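Local coordinates for pyrethroid hydrolase (Sphingobium faniae, PDB 5Y5R), which catalyses the hydrolysis of pyrethroid insecticides, splitting the ester into an alcohol and a cyclopropanecarboxylic acid, at residues Leu13-Cys18 with His41-Gly46; Ser72-His77 with Asp93-Leu98; Glu137-Gln142 with Ser175-Gly180; Tyr196-Asp201 with Ala208-Met213. All coordinates share one frame; numbering follows the deposited sequence.

Contact 1 (Leu13-Cys18 with His41-Gly46); sequences LNRGAC and HTPGDG. With 8NL ((2-methyl-3-phenyl-phenyl)methyl (1~{S})-3-[(~{E})-2-chloranyl-3,3,3-tris(fluoranyl)prop-1-enyl]-2,2-dimethyl-cyclopropane-1-carboxylate), chain G.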
# COMPACT_ATOMS: atom_id res chain seq x y z
N LEU A 13 1.64 9.78 2.35
CA LEU A 13 0.87 10.89 2.90
C LEU A 13 -0.42 10.47 3.63
O LEU A 13 -1.22 11.35 4.01
CB LEU A 13 0.48 11.88 1.79
CG LEU A 13 1.63 12.73 1.28
CD1 LEU A 13 1.20 13.54 0.08
CD2 LEU A 13 2.06 13.63 2.38
N ASN A 14 -0.64 9.17 3.86
CA ASN A 14 -1.86 8.68 4.49
C ASN A 14 -1.59 8.15 5.90
O ASN A 14 -0.44 8.04 6.35
CB ASN A 14 -2.53 7.60 3.61
CG ASN A 14 -3.38 8.18 2.50
OD1 ASN A 14 -2.88 8.88 1.58
ND2 ASN A 14 -4.67 7.93 2.59
N ARG A 15 -2.67 7.79 6.61
CA ARG A 15 -2.61 7.15 7.92
C ARG A 15 -3.55 5.94 7.94
O ARG A 15 -4.42 5.80 7.08
CB ARG A 15 -2.99 8.15 9.03
CG ARG A 15 -2.22 9.49 8.98
CD ARG A 15 -2.63 10.42 10.14
NE ARG A 15 -2.39 9.82 11.46
CZ ARG A 15 -2.96 10.23 12.60
NH1 ARG A 15 -3.85 11.22 12.64
NH2 ARG A 15 -2.65 9.61 13.73
N GLY A 16 -3.41 5.08 8.96
CA GLY A 16 -4.21 3.85 9.00
C GLY A 16 -5.71 4.08 8.97
O GLY A 16 -6.46 3.27 8.41
N ALA A 17 -6.17 5.22 9.48
CA ALA A 17 -7.59 5.54 9.52
C ALA A 17 -8.25 5.59 8.14
O ALA A 17 -9.49 5.57 8.07
CB ALA A 17 -7.80 6.88 10.24
N CYS A 18 -7.48 5.69 7.06
CA CYS A 18 -8.11 5.70 5.74
C CYS A 18 -8.86 4.42 5.45
O CYS A 18 -9.75 4.44 4.59
CB CYS A 18 -7.09 5.93 4.61
SG CYS A 18 -5.94 4.57 4.22
N HIS A 41 4.03 8.72 10.56
CA HIS A 41 2.68 9.00 10.10
C HIS A 41 1.72 9.32 11.25
O HIS A 41 0.50 9.35 11.04
CB HIS A 41 2.17 7.83 9.25
CG HIS A 41 2.84 7.74 7.91
ND1 HIS A 41 2.24 8.19 6.76
CD2 HIS A 41 4.09 7.36 7.57
CE1 HIS A 41 3.08 8.04 5.75
NE2 HIS A 41 4.21 7.54 6.21
N THR A 42 2.23 9.58 12.45
CA THR A 42 1.37 9.96 13.57
C THR A 42 1.72 11.36 14.05
O THR A 42 2.85 11.58 14.52
CB THR A 42 1.51 8.93 14.68
OG1 THR A 42 1.35 7.63 14.11
CG2 THR A 42 0.48 9.17 15.78
N PRO A 43 0.82 12.34 13.91
CA PRO A 43 1.14 13.72 14.30
C PRO A 43 1.75 13.79 15.69
O PRO A 43 1.23 13.21 16.64
CB PRO A 43 -0.22 14.41 14.24
CG PRO A 43 -0.96 13.66 13.16
CD PRO A 43 -0.48 12.23 13.25
N GLY A 44 2.90 14.41 15.80
CA GLY A 44 3.61 14.48 17.04
C GLY A 44 4.74 13.48 17.18
O GLY A 44 5.47 13.55 18.11
N ASP A 45 4.89 12.55 16.24
CA ASP A 45 5.95 11.56 16.30
C ASP A 45 7.28 11.93 15.67
O ASP A 45 8.22 11.21 15.79
CB ASP A 45 5.49 10.20 15.73
CG ASP A 45 5.55 10.10 14.19
OD1 ASP A 45 5.98 10.99 13.51
OD2 ASP A 45 5.13 9.07 13.68
N GLY A 46 7.33 13.06 15.00
CA GLY A 46 8.55 13.48 14.37
C GLY A 46 8.43 13.69 12.89
O GLY A 46 9.13 14.47 12.34
C 8NL G . -0.98 10.90 -1.58
C8 8NL G . -3.55 13.42 0.28
C9 8NL G . -3.43 14.78 0.58
C10 8NL G . -3.02 15.67 -0.40
C11 8NL G . -2.75 15.15 -1.66
C12 8NL G . -2.87 13.79 -1.94
C13 8NL G . -1.67 7.95 -1.87
O 8NL G . -0.85 8.03 -3.06
CL 8NL G . 4.57 9.22 -7.56
C21 8NL G . 3.60 8.71 -6.18
C22 8NL G . 3.45 9.69 -5.04
F2 8NL G . 2.22 10.17 -5.08
F1 8NL G . 3.68 9.15 -3.86
F 8NL G . 4.32 10.65 -5.23
C20 8NL G . 3.00 7.52 -6.19
C16 8NL G . 2.19 7.03 -5.01
C17 8NL G . 1.40 5.83 -5.51
C18 8NL G . 2.37 4.88 -4.80
C19 8NL G . 1.38 5.69 -7.04
C15 8NL G . 0.67 7.07 -4.92
C14 8NL G . 0.23 7.08 -3.46
O1 8NL G . 0.81 6.38 -2.63
C2 8NL G . -2.68 9.07 -1.59
C3 8NL G . -4.00 8.67 -1.44
C4 8NL G . -5.03 9.58 -1.18
C5 8NL G . -4.73 10.93 -1.02
C6 8NL G . -3.43 11.39 -1.16
C1 8NL G . -2.40 10.45 -1.44
C7 8NL G . -3.26 12.89 -0.96

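Contact 2 (Ser72-His77 with Asp93-Leu98); sequences SILLGH and DKVAGL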
# COMPACT_ATOMS: atom_id res chain seq x y z
N SER A 72 -0.64 -14.00 9.28
CA SER A 72 -1.20 -12.71 8.91
C SER A 72 -1.28 -12.49 7.40
O SER A 72 -0.39 -12.89 6.64
CB SER A 72 -0.39 -11.56 9.50
OG SER A 72 -0.45 -11.56 10.91
N ILE A 73 -2.27 -11.71 7.00
CA ILE A 73 -2.35 -11.19 5.64
C ILE A 73 -1.86 -9.74 5.69
O ILE A 73 -2.31 -8.95 6.53
CB ILE A 73 -3.79 -11.27 5.09
CG1 ILE A 73 -4.33 -12.70 5.16
CG2 ILE A 73 -3.82 -10.78 3.65
CD1 ILE A 73 -3.74 -13.69 4.15
N LEU A 74 -0.95 -9.40 4.79
CA LEU A 74 -0.43 -8.04 4.67
C LEU A 74 -0.99 -7.44 3.41
O LEU A 74 -0.89 -8.04 2.33
CB LEU A 74 1.10 -8.03 4.62
CG LEU A 74 1.87 -8.58 5.81
CD1 LEU A 74 3.34 -8.16 5.69
CD2 LEU A 74 1.19 -8.09 7.09
N LEU A 75 -1.60 -6.26 3.55
CA LEU A 75 -2.11 -5.50 2.43
C LEU A 75 -1.40 -4.16 2.38
O LEU A 75 -1.28 -3.46 3.41
CB LEU A 75 -3.63 -5.28 2.51
CG LEU A 75 -4.29 -4.56 1.33
CD1 LEU A 75 -5.73 -5.08 1.15
CD2 LEU A 75 -4.33 -3.01 1.49
N GLY A 76 -0.92 -3.81 1.21
CA GLY A 76 -0.35 -2.50 0.97
C GLY A 76 -1.17 -1.76 -0.06
O GLY A 76 -1.62 -2.36 -1.04
N HIS A 77 -1.38 -0.46 0.16
CA HIS A 77 -1.99 0.38 -0.85
C HIS A 77 -0.92 1.30 -1.44
O HIS A 77 -0.08 1.83 -0.71
CB HIS A 77 -3.16 1.20 -0.32
CG HIS A 77 -3.65 2.24 -1.27
ND1 HIS A 77 -3.49 3.59 -1.05
CD2 HIS A 77 -4.29 2.13 -2.46
CE1 HIS A 77 -4.03 4.27 -2.05
NE2 HIS A 77 -4.50 3.40 -2.93
N ASP A 93 7.94 -16.21 8.01
CA ASP A 93 7.30 -17.19 8.86
C ASP A 93 5.99 -16.69 9.45
O ASP A 93 5.20 -17.49 9.97
CB ASP A 93 8.25 -17.64 9.98
CG ASP A 93 8.84 -16.47 10.81
OD1 ASP A 93 9.18 -15.39 10.26
OD2 ASP A 93 8.97 -16.65 12.04
N LYS A 94 5.75 -15.38 9.41
CA LYS A 94 4.53 -14.82 9.97
C LYS A 94 3.50 -14.43 8.91
O LYS A 94 2.32 -14.26 9.25
CB LYS A 94 4.86 -13.61 10.85
CG LYS A 94 5.76 -13.95 12.04
CD LYS A 94 4.93 -14.15 13.30
CE LYS A 94 5.78 -14.33 14.53
NZ LYS A 94 4.93 -14.40 15.77
N VAL A 95 3.91 -14.27 7.66
CA VAL A 95 3.03 -13.81 6.59
C VAL A 95 2.61 -15.01 5.76
O VAL A 95 3.45 -15.74 5.22
CB VAL A 95 3.73 -12.75 5.71
CG1 VAL A 95 2.77 -12.27 4.63
CG2 VAL A 95 4.23 -11.55 6.58
N ALA A 96 1.30 -15.23 5.69
CA ALA A 96 0.67 -16.25 4.87
C ALA A 96 0.22 -15.74 3.50
O ALA A 96 -0.15 -16.55 2.65
CB ALA A 96 -0.54 -16.84 5.61
N GLY A 97 0.16 -14.42 3.29
CA GLY A 97 -0.33 -13.89 2.04
C GLY A 97 0.00 -12.42 1.86
O GLY A 97 0.10 -11.66 2.83
N LEU A 98 0.15 -12.01 0.60
CA LEU A 98 0.46 -10.62 0.26
C LEU A 98 -0.59 -10.07 -0.69
O LEU A 98 -0.86 -10.67 -1.74
CB LEU A 98 1.85 -10.50 -0.39
CG LEU A 98 3.03 -10.80 0.54
CD1 LEU A 98 4.33 -10.81 -0.25
CD2 LEU A 98 3.12 -9.79 1.70
O HOH W 1 1.63 -13.38 11.73

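Contact 3 (Glu137-Gln142 with Ser175-Gly180); sequences EGRGLQ and STVPFG. With 8NL ((2-methyl-3-phenyl-phenyl)methyl (1~{S})-3-[(~{E})-2-chloranyl-3,3,3-tris(fluoranyl)prop-1-enyl]-2,2-dimethyl-cyclopropane-1-carboxylate), chain G.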
# COMPACT_ATOMS: atom_id res chain seq x y z
N GLU A 137 15.34 18.93 0.46
CA GLU A 137 16.33 18.34 -0.43
C GLU A 137 16.01 16.88 -0.77
O GLU A 137 16.86 15.99 -0.71
CB GLU A 137 17.72 18.48 0.18
CG GLU A 137 18.33 19.93 0.18
CD GLU A 137 17.51 21.04 0.91
OE1 GLU A 137 16.41 20.79 1.43
OE2 GLU A 137 18.00 22.19 0.98
N GLY A 138 14.76 16.65 -1.16
CA GLY A 138 14.37 15.32 -1.57
C GLY A 138 14.34 14.30 -0.46
O GLY A 138 14.32 13.10 -0.74
N ARG A 139 14.37 14.74 0.80
CA ARG A 139 14.04 13.83 1.89
C ARG A 139 12.56 13.83 2.22
O ARG A 139 12.09 12.92 2.90
CB ARG A 139 14.86 14.15 3.14
CG ARG A 139 16.32 13.67 3.09
CD ARG A 139 16.72 12.84 4.31
NE ARG A 139 16.73 11.44 4.09
CZ ARG A 139 16.68 10.52 5.01
NH1 ARG A 139 16.59 10.82 6.25
NH2 ARG A 139 16.69 9.27 4.71
N GLY A 140 11.80 14.82 1.72
CA GLY A 140 10.37 14.84 1.93
C GLY A 140 9.59 15.19 0.68
O GLY A 140 10.09 15.85 -0.24
N LEU A 141 8.34 14.75 0.67
CA LEU A 141 7.40 15.04 -0.40
C LEU A 141 6.15 15.60 0.25
O LEU A 141 5.72 15.13 1.30
CB LEU A 141 7.03 13.80 -1.21
CG LEU A 141 8.09 13.01 -1.98
CD1 LEU A 141 7.41 11.80 -2.60
CD2 LEU A 141 8.72 13.83 -3.03
N GLN A 142 5.56 16.59 -0.41
CA GLN A 142 4.41 17.31 0.11
C GLN A 142 3.49 17.66 -1.03
O GLN A 142 3.97 18.10 -2.08
CB GLN A 142 4.87 18.58 0.82
CG GLN A 142 3.72 19.53 1.12
CD GLN A 142 4.10 20.66 2.07
OE1 GLN A 142 5.18 20.65 2.68
NE2 GLN A 142 3.23 21.63 2.18
N SER A 175 8.18 10.64 3.96
CA SER A 175 9.59 10.30 3.80
C SER A 175 9.88 9.66 2.45
O SER A 175 9.08 8.89 1.92
CB SER A 175 10.05 9.35 4.90
OG SER A 175 11.35 8.85 4.62
N THR A 176 11.02 10.00 1.85
CA THR A 176 11.36 9.40 0.56
C THR A 176 12.01 8.03 0.71
O THR A 176 12.31 7.39 -0.31
CB THR A 176 12.24 10.36 -0.23
OG1 THR A 176 13.45 10.59 0.51
CG2 THR A 176 11.52 11.69 -0.51
N VAL A 177 12.14 7.56 1.96
CA VAL A 177 12.82 6.29 2.23
C VAL A 177 12.24 5.11 1.48
O VAL A 177 13.02 4.30 0.96
CB VAL A 177 12.86 6.04 3.75
CG1 VAL A 177 13.14 4.56 4.07
CG2 VAL A 177 13.92 6.92 4.41
N PRO A 178 10.92 4.86 1.49
CA PRO A 178 10.40 3.72 0.71
C PRO A 178 10.57 3.85 -0.79
O PRO A 178 10.61 2.82 -1.47
CB PRO A 178 8.92 3.66 1.14
CG PRO A 178 8.60 5.01 1.62
CD PRO A 178 9.86 5.48 2.30
N PHE A 179 10.62 5.06 -1.34
CA PHE A 179 10.74 5.19 -2.78
C PHE A 179 12.07 4.66 -3.29
O PHE A 179 12.16 4.24 -4.45
CB PHE A 179 10.56 6.64 -3.22
CG PHE A 179 9.15 7.07 -3.25
CD1 PHE A 179 8.36 6.84 -4.36
CD2 PHE A 179 8.59 7.69 -2.14
CE1 PHE A 179 7.03 7.25 -4.38
CE2 PHE A 179 7.27 8.08 -2.15
CZ PHE A 179 6.49 7.87 -3.25
N GLY A 180 13.10 4.68 -2.44
CA GLY A 180 14.43 4.40 -2.91
C GLY A 180 14.98 3.07 -2.47
O GLY A 180 16.12 2.75 -2.82
C 8NL G . -0.98 10.90 -1.58
C8 8NL G . -3.55 13.42 0.28
C9 8NL G . -3.43 14.78 0.58
C10 8NL G . -3.02 15.67 -0.40
C11 8NL G . -2.75 15.15 -1.66
C12 8NL G . -2.87 13.79 -1.94
C13 8NL G . -1.67 7.95 -1.87
O 8NL G . -0.85 8.03 -3.06
CL 8NL G . 4.57 9.22 -7.56
C21 8NL G . 3.60 8.71 -6.18
C22 8NL G . 3.45 9.69 -5.04
F2 8NL G . 2.22 10.17 -5.08
F1 8NL G . 3.68 9.15 -3.86
F 8NL G . 4.32 10.65 -5.23
C20 8NL G . 3.00 7.52 -6.19
C16 8NL G . 2.19 7.03 -5.01
C17 8NL G . 1.40 5.83 -5.51
C18 8NL G . 2.37 4.88 -4.80
C19 8NL G . 1.38 5.69 -7.04
C15 8NL G . 0.67 7.07 -4.92
C14 8NL G . 0.23 7.08 -3.46
O1 8NL G . 0.81 6.38 -2.63
C2 8NL G . -2.68 9.07 -1.59
C3 8NL G . -4.00 8.67 -1.44
C4 8NL G . -5.03 9.58 -1.18
C5 8NL G . -4.73 10.93 -1.02
C6 8NL G . -3.43 11.39 -1.16
C1 8NL G . -2.40 10.45 -1.44
C7 8NL G . -3.26 12.89 -0.96

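Contact 4 (Tyr196-Asp201 with Ala208-Met213); sequences YIEALD and AVQRQM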
# COMPACT_ATOMS: atom_id res chain seq x y z
N TYR A 196 -2.76 -9.30 -6.57
CA TYR A 196 -2.85 -7.92 -6.99
C TYR A 196 -4.32 -7.57 -7.23
O TYR A 196 -4.98 -8.19 -8.06
CB TYR A 196 -2.04 -7.66 -8.27
CG TYR A 196 -1.67 -6.20 -8.45
CD1 TYR A 196 -2.55 -5.28 -8.99
CD2 TYR A 196 -0.43 -5.74 -8.05
CE1 TYR A 196 -2.19 -3.94 -9.14
CE2 TYR A 196 -0.06 -4.41 -8.19
CZ TYR A 196 -0.94 -3.52 -8.72
OH TYR A 196 -0.54 -2.21 -8.83
N ILE A 197 -4.81 -6.55 -6.53
CA ILE A 197 -6.14 -6.01 -6.78
C ILE A 197 -5.95 -4.73 -7.57
O ILE A 197 -5.46 -3.73 -7.02
CB ILE A 197 -6.91 -5.73 -5.47
CG1 ILE A 197 -6.99 -6.99 -4.61
CG2 ILE A 197 -8.31 -5.19 -5.79
CD1 ILE A 197 -7.88 -6.84 -3.39
N GLU A 198 -6.29 -4.78 -8.86
CA GLU A 198 -6.18 -3.63 -9.73
C GLU A 198 -7.37 -2.72 -9.49
O GLU A 198 -8.50 -3.18 -9.28
CB GLU A 198 -6.20 -4.01 -11.23
CG GLU A 198 -5.36 -5.16 -11.68
CD GLU A 198 -5.65 -5.52 -13.16
OE1 GLU A 198 -6.83 -5.56 -13.58
OE2 GLU A 198 -4.69 -5.77 -13.91
N ALA A 199 -7.12 -1.42 -9.59
CA ALA A 199 -8.15 -0.38 -9.65
C ALA A 199 -8.19 0.09 -11.11
O ALA A 199 -7.25 0.75 -11.56
CB ALA A 199 -7.82 0.76 -8.69
N LEU A 200 -9.22 -0.34 -11.85
CA LEU A 200 -9.24 -0.16 -13.31
C LEU A 200 -9.17 1.30 -13.75
O LEU A 200 -8.59 1.60 -14.81
CB LEU A 200 -10.47 -0.82 -13.90
CG LEU A 200 -10.43 -2.34 -13.70
CD1 LEU A 200 -11.76 -3.00 -14.09
CD2 LEU A 200 -9.29 -2.91 -14.52
N ASP A 201 -9.76 2.23 -12.99
CA ASP A 201 -9.82 3.62 -13.44
C ASP A 201 -8.85 4.52 -12.68
O ASP A 201 -9.08 5.72 -12.59
CB ASP A 201 -11.24 4.18 -13.34
CG ASP A 201 -12.25 3.36 -14.15
OD1 ASP A 201 -11.80 2.51 -14.95
OD2 ASP A 201 -13.48 3.58 -14.02
N ALA A 208 -2.16 0.45 -16.98
CA ALA A 208 -1.04 -0.06 -17.76
C ALA A 208 0.19 -0.27 -16.88
O ALA A 208 0.92 -1.25 -17.06
CB ALA A 208 -0.72 0.89 -18.90
N VAL A 209 0.46 0.66 -15.96
CA VAL A 209 1.59 0.50 -15.05
C VAL A 209 1.34 -0.62 -14.06
O VAL A 209 2.25 -1.39 -13.73
CB VAL A 209 1.87 1.82 -14.32
CG1 VAL A 209 2.93 1.60 -13.29
CG2 VAL A 209 2.32 2.83 -15.34
N GLN A 210 0.13 -0.68 -13.52
CA GLN A 210 -0.25 -1.77 -12.65
C GLN A 210 0.02 -3.10 -13.33
O GLN A 210 0.67 -3.98 -12.75
CB GLN A 210 -1.73 -1.65 -12.29
CG GLN A 210 -2.02 -0.51 -11.34
CD GLN A 210 -3.48 -0.33 -11.13
OE1 GLN A 210 -4.16 -1.17 -10.51
NE2 GLN A 210 -4.01 0.76 -11.68
N ARG A 211 -0.46 -3.26 -14.56
CA ARG A 211 -0.30 -4.55 -15.24
C ARG A 211 1.15 -4.81 -15.63
O ARG A 211 1.56 -5.98 -15.72
CB ARG A 211 -1.22 -4.65 -16.47
CG ARG A 211 -2.71 -4.68 -16.13
CD ARG A 211 -3.69 -4.46 -17.29
NE ARG A 211 -5.06 -4.68 -16.82
CZ ARG A 211 -6.19 -4.41 -17.47
NH1 ARG A 211 -7.35 -4.63 -16.86
NH2 ARG A 211 -6.20 -3.92 -18.69
N GLN A 212 1.93 -3.75 -15.87
CA GLN A 212 3.34 -3.91 -16.19
C GLN A 212 4.11 -4.42 -14.99
O GLN A 212 5.00 -5.27 -15.12
CB GLN A 212 3.88 -2.56 -16.69
CG GLN A 212 5.28 -2.61 -17.27
CD GLN A 212 5.30 -3.33 -18.60
OE1 GLN A 212 4.39 -3.15 -19.42
NE2 GLN A 212 6.32 -4.14 -18.82
N MSE A 213 3.75 -3.95 -13.80
CA MSE A 213 4.37 -4.45 -12.60
C MSE A 213 4.07 -5.93 -12.35
O MSE A 213 4.97 -6.70 -12.04
CB MSE A 213 3.94 -3.59 -11.41
CG MSE A 213 4.63 -2.24 -11.47
SE MSE A 213 4.28 -1.07 -9.96
CE MSE A 213 2.39 -0.79 -10.20

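Contact 1 (Leu13-Cys18 with His41-Gly46)
P43 lays its CD atom over the centre of one face of the R15 guanidinium, 3.3 Å from CZ, with the two side chains approaching from opposite directions. The stiff apolar ring of a proline suits this flat partner, since it can lie close without competing for the N-H groups. T42 meets the arginine at about a right angle, its methyl CG2 lying 3.8 Å from R15 NH2. The arginine gets there by running straight to CD and then bending at chi3 (59°), which brings NE within 3.0 Å of the carbonyl O of H41; this hydrogen bond is far from linear and weak. The guanidinium's stronger partner is D37, whose OD2 forms a salt bridge with R15 NH2 and also pairs with T42 OG1. With a leucine in place of R15, D37 would probably be left without its cationic mate and P43 without the flat group it covers.

The second link is firmer: H41 ND1 donates to the backbone O of N14 at 2.7 Å, nearly along the C=O axis, although that oxygen sits 24° out of the imidazole plane. H41 NE2 is paired with Y57 OH, so a bond at each nitrogen fixes the rotation of the ring. L13 turns the other way, with CB 3.8 Å from methyl C of the bound ester.

Both segments lie in loops that follow neighbouring strands of the parallel sheet. Segment 13-18, entering a 3-10 turn at 16-18, connects strand 3-9 to helix 23-28; the loop holding 41-46 leads from strand 32-34 to helix 54-57, which carries Y57. C18 packs on Y233 and Y234 of helix 232-235.

Contact 2 (Ser72-His77 with Asp93-Leu98)
Strand 71-77, helix 80-90 and strand 95-101 make a beta-alpha-beta crossover, and its two parallel strands meet here in the middle of the six-stranded sheet. Their pairing begins at S72, whose N donates to K94 O at 3.0 Å while its O accepts from A96 N, also at 3.0 Å. Further along, L74 N reaches G97 O at 3.2 Å with an almost perfectly straight N-H...O angle of 178°. Between these points the register slips by one residue: S72 pairs with V95, but I73 pairs with G97. This is a beta bulge, with A96 as the extra residue, its backbone folded out of the extended conformation. The buried N of G97 finds no partner there.

Glycine is needed at 97 because I73 bends over it, placing CD1 4.0 Å from G97 CA; a side chain there would collide with that methyl. On the opposite face, L74 crosses V95 at about a right angle, with CD1 3.6 Å from V95 CG2. V95 puts CG1 anti to its backbone N (chi1 -179°), which turns CG2 to the closer approach, though CG1 also touches L74 CG. L98 adds CD2, 4.0 Å from L74 CB. Branched apolar side chains suit this face because helix 80-90 packs on it, I84 touching both leucines. At the outer end a water accepts from S72 OG and donates to K94 O, tying the serine to the facing strand.

The first strand runs through G76 and H77 into a turn, and G76, S78 and G80 are consistent with the GxSxG nucleophile elbow, the strand-turn-helix feature characteristic of alpha/beta hydrolases.

Contact 3 (Glu137-Gln142 with Ser175-Gly180)
T176 and G138 meet where a small three-stranded antiparallel sheet ends, strand 140-143 lying beside strand 174-175 with G140 and S175 as a non-hydrogen-bonded pair. Immediately after that pair the 175-180 segment leaves the sheet in an ST turn, S175 OG accepting from V177 N at 3.1 Å.

Two hydrogen bonds cross the contact, both from T176. Its OG1 donates to G138 O at 2.9 Å, a reach made possible because OG1 occupies the crowded position between backbone N and carbonyl carbon (chi1 61°). Its N donates to R139 O at 3.3 Å, approaching from above that carbonyl plane rather than on a lone pair. One threonine thus grips two successive carbonyls of the turn. G138 suits that turn, its positive phi being favourable for glycine. A valine at T176 would keep the bulk but lose the hydroxyl, so that G138 O would probably go without this donor, with only the backbone bond from T176 N left of this pair.

Apolar contacts use the other branches. T176 CG2 lies 4.0 Å from L141 CG, the two side chains crossing at about a right angle, and L141 CD1 comes obliquely to F179, 3.7 Å from CE2. A branched leucine can serve both neighbours at once.

A separate van der Waals contact comes from R139, which folds back alongside V177, pointing the same way, with NH2 3.6 Å from V177 CG2.

Beyond the protein pair lies the bound pyrethroid. F179 belongs to its pocket, and the trifluoromethyl atom F1 meets the ring at its edge, in its plane, 3.1 Å from F179 CZ.

Contact 4 (Tyr196-Asp201 with Ala208-Met213)
Q210 grips the backbone of A199 with both ends of its amide. OE1 accepts from A199 N at 3.1 Å, in the carbonyl plane and on a lone pair, while NE2 donates to A199 O at 3.2 Å. An extended chain (chi2 174°) carries the amide from helix 207-216 to the strand. Beside it E198 and R211 form a salt bridge: NE meets OE2 at 3.1 Å, in the guanidinium plane on the syn side of the carboxylate, and NH1 adds a weak bond to OE1 at 3.4 Å. The two planes are turned 36° apart. Y196 crosses Q210 at about a right angle, its OH 3.4 Å from Q210 CG and 3.5 Å from CE of selenomethionine M213.

A second shell sets these groups. S225 pairs with E198 OE1, L205 O takes another bond from Q210 NE2, and Y196 OH is tied to A103 O. The strand and helix segments run nearly antiparallel, axes 9.0 Å apart, as in a beta-alpha-beta unit.

The buried glutamine supplies both a donor and an acceptor, satisfying the N-H and C=O of one residue at the strand's end as another strand would. Because its side chain also touches D202, probably of the charge relay, this grip is consistent with holding the start of that loop in place.

How the contacts relate
The four contacts follow one another in series along a single alpha/beta hydrolase chain. Contacts 2 and 4 belong to the central parallel sheet, where strands 95-101 and 194-199 are neighbours; their centres lie 19 Å apart. Contact 1 joins loops leaving strands 3-9 and 32-34 of the same sheet. Contact 3 lies on the separate antiparallel sheet, on the opposite side of the chain's centre from contact 2. Contacts 1 and 3, with centres 15 Å apart, touch through L13 CD2 and L141 O (4.1 Å) and both reach the bound pyrethroid. Together, loops and small sheet line the pocket, while the sheet's strands lead to the probable catalytic residues S78, D202 and H230.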